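Local coordinates for Serine/threonine-protein kinase Tel1 (Chaetomium thermophilum, PDB 6SKY) that probably phosphorylates serine and threonine in Ser/Thr-Gln sites of target proteins, activating checkpoint signalling in response to DNA damage, at residues S2010-F2015 / D2033-T2038; L2026-N2031 / V2039-Q2044; L2396-L2401 / R2425-L2430. One frame throughout, in Å; residues are numbered along the deposited sequence.

Interaction 1: residues S2010-F2015 / D2033-T2038; sequences SLDATF and DSWAVT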
loop_
_atom_site.group_PDB
_atom_site.type_symbol
_atom_site.label_atom_id
_atom_site.label_comp_id
_atom_site.label_asym_id
_atom_site.label_seq_id
_atom_site.Cartn_x
_atom_site.Cartn_y
_atom_site.Cartn_z
ATOM N N SER A 2010 8.269 -28.003 13.763
ATOM C CA SER A 2010 7.294 -28.668 14.613
ATOM C C SER A 2010 6.785 -29.933 13.938
ATOM O O SER A 2010 7.302 -30.347 12.910
ATOM C CB SER A 2010 6.133 -27.726 14.933
ATOM O OG SER A 2010 5.351 -28.211 16.011
ATOM N N LEU A 2011 5.763 -30.543 14.530
ATOM C CA LEU A 2011 5.168 -31.741 13.959
ATOM C C LEU A 2011 4.166 -31.387 12.867
ATOM O O LEU A 2011 4.215 -31.934 11.756
ATOM C CB LEU A 2011 4.500 -32.546 15.070
ATOM C CG LEU A 2011 4.271 -34.039 14.876
ATOM C CD1 LEU A 2011 5.582 -34.756 14.693
ATOM C CD2 LEU A 2011 3.536 -34.580 16.070
ATOM N N ASP A 2012 3.249 -30.471 13.170
ATOM C CA ASP A 2012 2.327 -29.993 12.151
ATOM C C ASP A 2012 3.078 -29.418 10.966
ATOM O O ASP A 2012 2.723 -29.682 9.816
ATOM C CB ASP A 2012 1.383 -28.949 12.738
ATOM C CG ASP A 2012 0.196 -29.564 13.443
ATOM O OD1 ASP A 2012 0.150 -30.803 13.563
ATOM O OD2 ASP A 2012 -0.700 -28.810 13.871
ATOM N N ALA A 2013 4.123 -28.634 11.221
ATOM C CA ALA A 2013 4.876 -28.033 10.128
ATOM C C ALA A 2013 5.577 -29.091 9.296
ATOM O O ALA A 2013 5.527 -29.057 8.062
ATOM C CB ALA A 2013 5.882 -27.031 10.677
ATOM N N THR A 2014 6.228 -30.046 9.956
ATOM C CA THR A 2014 6.913 -31.117 9.246
ATOM C C THR A 2014 5.975 -31.836 8.294
ATOM O O THR A 2014 6.272 -31.984 7.104
ATOM C CB THR A 2014 7.508 -32.105 10.242
ATOM O OG1 THR A 2014 8.381 -31.412 11.135
ATOM C CG2 THR A 2014 8.283 -33.167 9.522
ATOM N N PHE A 2015 4.817 -32.268 8.791
ATOM C CA PHE A 2015 3.974 -33.105 7.950
ATOM C C PHE A 2015 3.103 -32.314 6.985
ATOM O O PHE A 2015 2.791 -32.821 5.902
ATOM C CB PHE A 2015 3.161 -34.035 8.835
ATOM C CG PHE A 2015 3.998 -35.080 9.478
ATOM C CD1 PHE A 2015 4.232 -36.272 8.846
ATOM C CD2 PHE A 2015 4.614 -34.845 10.680
ATOM C CE1 PHE A 2015 5.029 -37.213 9.414
ATOM C CE2 PHE A 2015 5.410 -35.789 11.246
ATOM C CZ PHE A 2015 5.617 -36.969 10.612
ATOM N N ASP A 2033 -1.670 -36.972 18.215
ATOM C CA ASP A 2033 -2.847 -36.124 18.268
ATOM C C ASP A 2033 -2.822 -35.013 17.235
ATOM O O ASP A 2033 -3.572 -34.042 17.365
ATOM C CB ASP A 2033 -2.989 -35.531 19.667
ATOM C CG ASP A 2033 -3.154 -36.591 20.731
ATOM O OD1 ASP A 2033 -3.742 -37.649 20.425
ATOM O OD2 ASP A 2033 -2.696 -36.371 21.872
ATOM N N SER A 2034 -1.983 -35.127 16.217
ATOM C CA SER A 2034 -1.843 -34.099 15.200
ATOM C C SER A 2034 -2.704 -34.448 13.998
ATOM O O SER A 2034 -2.752 -35.602 13.576
ATOM C CB SER A 2034 -0.383 -33.962 14.786
ATOM O OG SER A 2034 -0.181 -32.803 14.012
ATOM N N TRP A 2035 -3.404 -33.451 13.460
ATOM C CA TRP A 2035 -4.222 -33.693 12.280
ATOM C C TRP A 2035 -3.361 -33.867 11.040
ATOM O O TRP A 2035 -3.725 -34.620 10.125
ATOM C CB TRP A 2035 -5.211 -32.549 12.087
ATOM C CG TRP A 2035 -4.575 -31.301 11.630
ATOM C CD1 TRP A 2035 -4.049 -30.325 12.405
ATOM C CD2 TRP A 2035 -4.382 -30.890 10.279
ATOM N NE1 TRP A 2035 -3.537 -29.328 11.623
ATOM C CE2 TRP A 2035 -3.730 -29.654 10.312
ATOM C CE3 TRP A 2035 -4.693 -31.452 9.045
ATOM C CZ2 TRP A 2035 -3.385 -28.972 9.162
ATOM C CZ3 TRP A 2035 -4.354 -30.775 7.913
ATOM C CH2 TRP A 2035 -3.709 -29.550 7.973
ATOM N N ALA A 2036 -2.212 -33.192 11.005
ATOM C CA ALA A 2036 -1.329 -33.263 9.853
ATOM C C ALA A 2036 -0.770 -34.660 9.681
ATOM O O ALA A 2036 -0.639 -35.142 8.557
ATOM C CB ALA A 2036 -0.208 -32.247 10.007
ATOM N N VAL A 2037 -0.478 -35.340 10.787
ATOM C CA VAL A 2037 0.040 -36.701 10.717
ATOM C C VAL A 2037 -1.026 -37.661 10.211
ATOM O O VAL A 2037 -0.743 -38.553 9.411
ATOM C CB VAL A 2037 0.581 -37.123 12.089
ATOM C CG1 VAL A 2037 1.178 -38.488 12.011
ATOM C CG2 VAL A 2037 1.605 -36.134 12.558
ATOM N N THR A 2038 -2.268 -37.485 10.657
ATOM C CA THR A 2038 -3.370 -38.322 10.199
ATOM C C THR A 2038 -3.569 -38.197 8.698
ATOM O O THR A 2038 -3.624 -39.198 7.965
ATOM C CB THR A 2038 -4.643 -37.915 10.933
ATOM O OG1 THR A 2038 -4.497 -38.171 12.330
ATOM C CG2 THR A 2038 -5.825 -38.677 10.416
#
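Phe2015 and Val2037 form the apolar centre of a contact between two neighbouring helices of the alpha-helical FAT domain, 2011-2021 and 2035-2047, which meet near their N-terminal ends. The nearest CA atoms, of Asp2012 and Ala2036, are 5.4 Å apart, short enough for small side chains to pack directly on the opposite helix. The Phe2015 ring turns one face to Val2037: CG2 of Val2037 lies 4.1 Å from the ring centroid and 23° off the normal, a CH-pi contact displaced toward the CD2 rim. The valine torsion selects this branch, since CG1 stands anti to the backbone N (chi1 -177°) and CG2 is left pointing across to the ring. Val2037 CG2 also comes within 4.1 Å of Leu2011 CG, so it sits against both side chains. At the base of its side chain, Phe2015 CB meets Ala2036 CB at 4.0 Å. Outside the pair, the Phe2015 ring also meets Tyr2040 edge-to-face, one turn further along the second helix.

At the polar end, Ser2034 occupies the N-cap position of helix 2035-2047, and the Asp2012 carboxylate lies beside it. The modelled approach of the serine hydroxyl to this carboxylate is implausibly close, which leaves their exact geometry doubtful. Trp2035, whose indole also packs on Gln2082 and Ala2086 of helix 2077-2097, crosses Asp2012 at about a right angle, with ring and carboxylate planes 68° apart. Trp2035 NE1 stays 3.7 Å from Asp2012 OD2, beyond hydrogen-bonding distance.

Interaction 2: residues L2026-N2031 / V2039-Q2044; sequences LPAPVN and VYKAYQ
Leu2026 and Tyr2040 make the close part of this contact, in which the loop 2026-2031 lies along helix 2035-2047. Tyr2040 OH accepts a hydrogen bond from Leu2026 N at 3.2 Å, nearly straight at 160°, and is also hydrogen-bonded to the carbonyl of Ile2023, so two bonds grip it. The leucine side chain crosses the tyrosine at about a right angle, with Leu2026 CB 4.0 Å from Tyr2040 CE2. Next to it the extended Gln2044 side chain, CG anti to the backbone N (chi1 177°), delivers Gln2044 NE2 to Leu2026 O at 3.2 Å; the donor is tilted 24° from the carbonyl plane. The same NE2 also bonds Trp2024 O, which ties the amide to the start of the loop as well.

Further along, the grip slackens. Ala2028 CB rests 3.6 Å from Lys2041 CG, flanking the aliphatic part of the lysine. Bends at chi3 and chi4 then bring Lys2041 NZ to Pro2029 O, but at 3.4 Å this bond is weak. Beyond it Val2030 and Asn2031 are exposed. A connecting loop pinned through its backbone groups onto the helix that follows it thus closes the connection between two successive helices, as is typical of an alpha-solenoid such as the FAT region.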
loop_
_atom_site.group_PDB
_atom_site.type_symbol
_atom_site.label_atom_id
_atom_site.label_comp_id
_atom_site.label_asym_id
_atom_site.label_seq_id
_atom_site.Cartn_x
_atom_site.Cartn_y
_atom_site.Cartn_z
ATOM N N LEU A 2026 8.360 -40.076 4.824
ATOM C CA LEU A 2026 8.648 -39.784 6.213
ATOM C C LEU A 2026 8.085 -40.888 7.100
ATOM O O LEU A 2026 6.996 -41.401 6.846
ATOM C CB LEU A 2026 8.045 -38.452 6.631
ATOM C CG LEU A 2026 8.486 -37.123 6.024
ATOM C CD1 LEU A 2026 8.560 -36.081 7.110
ATOM C CD2 LEU A 2026 9.800 -37.231 5.309
ATOM N N PRO A 2027 8.802 -41.273 8.138
ATOM C CA PRO A 2027 8.264 -42.247 9.092
ATOM C C PRO A 2027 7.302 -41.570 10.052
ATOM O O PRO A 2027 7.713 -40.856 10.971
ATOM C CB PRO A 2027 9.520 -42.763 9.803
ATOM C CG PRO A 2027 10.566 -41.720 9.584
ATOM C CD PRO A 2027 10.089 -40.722 8.585
ATOM N N ALA A 2028 6.024 -41.804 9.852
ATOM C CA ALA A 2028 5.010 -41.100 10.619
ATOM C C ALA A 2028 4.863 -41.728 11.996
ATOM O O ALA A 2028 4.769 -42.953 12.103
ATOM C CB ALA A 2028 3.675 -41.135 9.890
ATOM N N PRO A 2029 4.832 -40.935 13.062
ATOM C CA PRO A 2029 4.596 -41.501 14.389
ATOM C C PRO A 2029 3.223 -42.142 14.475
ATOM O O PRO A 2029 2.312 -41.834 13.706
ATOM C CB PRO A 2029 4.708 -40.291 15.320
ATOM C CG PRO A 2029 4.488 -39.122 14.453
ATOM C CD PRO A 2029 5.025 -39.480 13.113
ATOM N N VAL A 2030 3.081 -43.060 15.421
ATOM C CA VAL A 2030 1.827 -43.763 15.651
ATOM C C VAL A 2030 1.237 -43.271 16.964
ATOM O O VAL A 2030 1.971 -42.983 17.916
ATOM C CB VAL A 2030 2.033 -45.290 15.653
ATOM C CG1 VAL A 2030 3.087 -45.684 16.672
ATOM C CG2 VAL A 2030 0.722 -46.013 15.903
ATOM N N ASN A 2031 -0.090 -43.152 17.003
ATOM C CA ASN A 2031 -0.817 -42.601 18.146
ATOM C C ASN A 2031 -0.360 -41.171 18.443
ATOM O O ASN A 2031 0.201 -40.871 19.498
ATOM C CB ASN A 2031 -0.678 -43.496 19.381
ATOM C CG ASN A 2031 -1.312 -44.857 19.189
ATOM O OD1 ASN A 2031 -0.670 -45.888 19.392
ATOM N ND2 ASN A 2031 -2.577 -44.869 18.789
ATOM N N VAL A 2039 -3.690 -36.962 8.225
ATOM C CA VAL A 2039 -3.902 -36.722 6.806
ATOM C C VAL A 2039 -2.704 -37.209 5.996
ATOM O O VAL A 2039 -2.857 -37.805 4.919
ATOM C CB VAL A 2039 -4.198 -35.229 6.597
ATOM C CG1 VAL A 2039 -3.833 -34.797 5.235
ATOM C CG2 VAL A 2039 -5.652 -34.969 6.850
ATOM N N TYR A 2040 -1.496 -37.002 6.521
ATOM C CA TYR A 2040 -0.295 -37.452 5.839
ATOM C C TYR A 2040 -0.264 -38.959 5.702
ATOM O O TYR A 2040 0.125 -39.477 4.657
ATOM C CB TYR A 2040 0.935 -36.978 6.595
ATOM C CG TYR A 2040 2.215 -37.363 5.921
ATOM C CD1 TYR A 2040 2.622 -36.721 4.776
ATOM C CD2 TYR A 2040 3.014 -38.367 6.424
ATOM C CE1 TYR A 2040 3.772 -37.065 4.154
ATOM C CE2 TYR A 2040 4.172 -38.714 5.802
ATOM C CZ TYR A 2040 4.543 -38.057 4.666
ATOM O OH TYR A 2040 5.703 -38.388 4.031
ATOM N N LYS A 2041 -0.635 -39.685 6.755
ATOM C CA LYS A 2041 -0.619 -41.138 6.677
ATOM C C LYS A 2041 -1.619 -41.641 5.659
ATOM O O LYS A 2041 -1.333 -42.590 4.925
ATOM C CB LYS A 2041 -0.894 -41.749 8.042
ATOM C CG LYS A 2041 0.209 -41.508 9.029
ATOM C CD LYS A 2041 0.302 -42.627 10.024
ATOM C CE LYS A 2041 -0.880 -42.642 10.948
ATOM N NZ LYS A 2041 -0.709 -41.672 12.050
ATOM N N ALA A 2042 -2.786 -41.006 5.574
ATOM C CA ALA A 2042 -3.742 -41.394 4.540
ATOM C C ALA A 2042 -3.170 -41.195 3.138
ATOM O O ALA A 2042 -3.260 -42.087 2.286
ATOM C CB ALA A 2042 -5.040 -40.617 4.705
ATOM N N TYR A 2043 -2.565 -40.035 2.873
ATOM C CA TYR A 2043 -2.050 -39.804 1.521
ATOM C C TYR A 2043 -0.825 -40.655 1.217
ATOM O O TYR A 2043 -0.636 -41.084 0.074
ATOM C CB TYR A 2043 -1.723 -38.330 1.304
ATOM C CG TYR A 2043 -2.945 -37.478 1.210
ATOM C CD1 TYR A 2043 -3.874 -37.685 0.221
ATOM C CD2 TYR A 2043 -3.176 -36.473 2.118
ATOM C CE1 TYR A 2043 -4.994 -36.920 0.146
ATOM C CE2 TYR A 2043 -4.291 -35.703 2.042
ATOM C CZ TYR A 2043 -5.195 -35.930 1.063
ATOM O OH TYR A 2043 -6.314 -35.149 0.997
ATOM N N GLN A 2044 0.019 -40.898 2.213
ATOM C CA GLN A 2044 1.156 -41.787 2.035
ATOM C C GLN A 2044 0.695 -43.191 1.684
ATOM O O GLN A 2044 1.192 -43.800 0.733
ATOM C CB GLN A 2044 1.994 -41.797 3.304
ATOM C CG GLN A 2044 3.157 -42.724 3.267
ATOM C CD GLN A 2044 3.970 -42.647 4.518
ATOM O OE1 GLN A 2044 3.451 -42.782 5.613
ATOM N NE2 GLN A 2044 5.256 -42.421 4.367
#

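Interaction 3: residues L2396-L2401 / R2425-L2430; sequences LRFMAL and RKFALL
Leu2396 and Leu2430 provide the aliphatic part of the contact between helix 2394-2404 and the loop 2425-2430. Their branches meet methyl to methyl, CD1 of Leu2396 lying 3.6 Å from CD2 of Leu2430, while the other leucine methyl, Leu2430 CD1, reaches Met2399 CB at 4.3 Å. Leu2430 thus touches two residues about one helical turn apart.

The aromatic part centres on Phe2427. Met2399, bent at chi2 and chi3, curls its terminal methyl CE to 3.8 Å from Phe2427 CD1. Phe2398 CD2 approaches from the edge of the Phe2427 ring, near its plane, at 4.1 Å from Phe2427 CE1. The two side chains cross obliquely.

One backbone hydrogen bond shapes the loop. A type I turn, Phe2427 to Leu2430, is closed by Leu2430 N to Phe2427 O at 3.1 Å; it places both apolar side chains against the helix and leaves Leu2430 as N-cap of helix 2431-2434. Salt bridges lie to one side, from Arg2425 to Asp2389 and from Lys2426 to Asp2392.

The surrounding contacts place this packing in the fold: Phe2398 touches helix 2348-2387, Phe2427 touches helix 2444-2459, and Leu2396 leans on Ile2838 of helix 2832-2843 in the kinase region. Such packing of FAT helices against the kinase domain is characteristic of the PIKK family.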
loop_
_atom_site.group_PDB
_atom_site.type_symbol
_atom_site.label_atom_id
_atom_site.label_comp_id
_atom_site.label_asym_id
_atom_site.label_seq_id
_atom_site.Cartn_x
_atom_site.Cartn_y
_atom_site.Cartn_z
ATOM N N LEU A 2396 -31.765 1.237 -9.695
ATOM C CA LEU A 2396 -31.676 2.553 -9.081
ATOM C C LEU A 2396 -30.952 3.537 -9.988
ATOM O O LEU A 2396 -31.365 4.695 -10.126
ATOM C CB LEU A 2396 -30.965 2.423 -7.740
ATOM C CG LEU A 2396 -31.319 3.390 -6.632
ATOM C CD1 LEU A 2396 -32.803 3.462 -6.500
ATOM C CD2 LEU A 2396 -30.718 2.888 -5.364
ATOM N N ARG A 2397 -29.882 3.085 -10.637
ATOM C CA ARG A 2397 -29.137 3.952 -11.538
ATOM C C ARG A 2397 -29.926 4.241 -12.804
ATOM O O ARG A 2397 -29.955 5.384 -13.274
ATOM C CB ARG A 2397 -27.788 3.323 -11.865
ATOM C CG ARG A 2397 -26.941 4.150 -12.795
ATOM C CD ARG A 2397 -26.859 5.588 -12.354
ATOM N NE ARG A 2397 -26.388 6.446 -13.432
ATOM C CZ ARG A 2397 -26.499 7.769 -13.438
ATOM N NH1 ARG A 2397 -26.043 8.467 -14.464
ATOM N NH2 ARG A 2397 -27.071 8.392 -12.424
ATOM N N PHE A 2398 -30.584 3.231 -13.366
ATOM C CA PHE A 2398 -31.466 3.487 -14.493
ATOM C C PHE A 2398 -32.556 4.472 -14.122
ATOM O O PHE A 2398 -32.913 5.334 -14.924
ATOM C CB PHE A 2398 -32.102 2.198 -15.000
ATOM C CG PHE A 2398 -33.335 2.438 -15.810
ATOM C CD1 PHE A 2398 -33.241 2.853 -17.117
ATOM C CD2 PHE A 2398 -34.584 2.290 -15.256
ATOM C CE1 PHE A 2398 -34.363 3.095 -17.850
ATOM C CE2 PHE A 2398 -35.703 2.535 -15.991
ATOM C CZ PHE A 2398 -35.591 2.936 -17.288
ATOM N N MET A 2399 -33.111 4.351 -12.919
ATOM C CA MET A 2399 -34.208 5.220 -12.518
ATOM C C MET A 2399 -33.745 6.660 -12.389
ATOM O O MET A 2399 -34.415 7.579 -12.864
ATOM C CB MET A 2399 -34.802 4.719 -11.207
ATOM C CG MET A 2399 -36.154 5.287 -10.892
ATOM S SD MET A 2399 -37.237 5.188 -12.321
ATOM C CE MET A 2399 -37.354 3.421 -12.542
ATOM N N ALA A 2400 -32.603 6.877 -11.741
ATOM C CA ALA A 2400 -32.055 8.227 -11.657
ATOM C C ALA A 2400 -31.813 8.800 -13.046
ATOM O O ALA A 2400 -32.201 9.936 -13.347
ATOM C CB ALA A 2400 -30.765 8.215 -10.847
ATOM N N LEU A 2401 -31.191 8.009 -13.918
ATOM C CA LEU A 2401 -30.856 8.478 -15.254
ATOM C C LEU A 2401 -32.098 8.779 -16.076
ATOM O O LEU A 2401 -32.101 9.707 -16.885
ATOM C CB LEU A 2401 -29.995 7.434 -15.943
ATOM C CG LEU A 2401 -29.415 7.770 -17.299
ATOM C CD1 LEU A 2401 -28.404 8.866 -17.151
ATOM C CD2 LEU A 2401 -28.780 6.534 -17.842
ATOM N N ARG A 2425 -40.195 -7.036 -10.366
ATOM C CA ARG A 2425 -39.637 -7.176 -9.031
ATOM C C ARG A 2425 -38.345 -6.401 -8.860
ATOM O O ARG A 2425 -37.864 -6.275 -7.731
ATOM C CB ARG A 2425 -39.396 -8.644 -8.710
ATOM C CG ARG A 2425 -38.308 -9.264 -9.528
ATOM C CD ARG A 2425 -38.027 -10.671 -9.091
ATOM N NE ARG A 2425 -36.798 -11.174 -9.689
ATOM C CZ ARG A 2425 -36.738 -11.793 -10.860
ATOM N NH1 ARG A 2425 -35.577 -12.216 -11.325
ATOM N NH2 ARG A 2425 -37.837 -11.989 -11.568
ATOM N N LYS A 2426 -37.770 -5.889 -9.945
ATOM C CA LYS A 2426 -36.581 -5.061 -9.848
ATOM C C LYS A 2426 -36.918 -3.643 -9.424
ATOM O O LYS A 2426 -36.083 -2.967 -8.819
ATOM C CB LYS A 2426 -35.852 -5.034 -11.183
ATOM C CG LYS A 2426 -35.717 -6.369 -11.848
ATOM C CD LYS A 2426 -34.539 -7.127 -11.326
ATOM C CE LYS A 2426 -34.239 -8.289 -12.234
ATOM N NZ LYS A 2426 -32.948 -8.919 -11.902
ATOM N N PHE A 2427 -38.123 -3.180 -9.731
ATOM C CA PHE A 2427 -38.577 -1.850 -9.369
ATOM C C PHE A 2427 -39.478 -1.840 -8.150
ATOM O O PHE A 2427 -39.951 -0.776 -7.762
ATOM C CB PHE A 2427 -39.326 -1.214 -10.537
ATOM C CG PHE A 2427 -38.585 -1.249 -11.823
ATOM C CD1 PHE A 2427 -37.556 -0.369 -12.062
ATOM C CD2 PHE A 2427 -38.926 -2.147 -12.803
ATOM C CE1 PHE A 2427 -36.875 -0.399 -13.244
ATOM C CE2 PHE A 2427 -38.245 -2.175 -13.988
ATOM C CZ PHE A 2427 -37.222 -1.302 -14.208
ATOM N N ALA A 2428 -39.731 -2.994 -7.541
ATOM C CA ALA A 2428 -40.773 -3.077 -6.529
ATOM C C ALA A 2428 -40.433 -2.274 -5.286
ATOM O O ALA A 2428 -41.336 -1.763 -4.620
ATOM C CB ALA A 2428 -41.027 -4.533 -6.160
ATOM N N LEU A 2429 -39.153 -2.148 -4.955
ATOM C CA LEU A 2429 -38.735 -1.404 -3.776
ATOM C C LEU A 2429 -38.507 0.074 -4.046
ATOM O O LEU A 2429 -38.105 0.793 -3.132
ATOM C CB LEU A 2429 -37.462 -2.007 -3.183
ATOM C CG LEU A 2429 -37.576 -3.332 -2.431
ATOM C CD1 LEU A 2429 -36.244 -3.696 -1.806
ATOM C CD2 LEU A 2429 -38.654 -3.262 -1.375
ATOM N N LEU A 2430 -38.748 0.545 -5.264
ATOM C CA LEU A 2430 -38.599 1.951 -5.615
ATOM C C LEU A 2430 -39.945 2.607 -5.876
ATOM O O LEU A 2430 -40.073 3.438 -6.766
ATOM C CB LEU A 2430 -37.719 2.125 -6.846
ATOM C CG LEU A 2430 -36.535 1.202 -7.080
ATOM C CD1 LEU A 2430 -35.829 1.644 -8.330
ATOM C CD2 LEU A 2430 -35.601 1.215 -5.898
#

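How the interactions relate
From the N terminus, the segments of interactions 1 and 2 alternate: 2010-2015, 2026-2031, 2033-2038, 2039-2044. The two contacts therefore cross. Interaction 1 brings the starts of helices 2011-2021 and 2035-2047 together across 17 intervening residues, and interaction 2 folds the loop between these helices back onto the second. Their centres are 9 Å apart, and Pro2029 packs on Phe2015 where they join. Interaction 3 follows in series, closing a 23-residue excursion that contains helix 2409-2418. Its centre lies about 55 Å from that of interaction 1, on the opposite side of the chain's centre, and it ties later FAT segments together beside the kinase region.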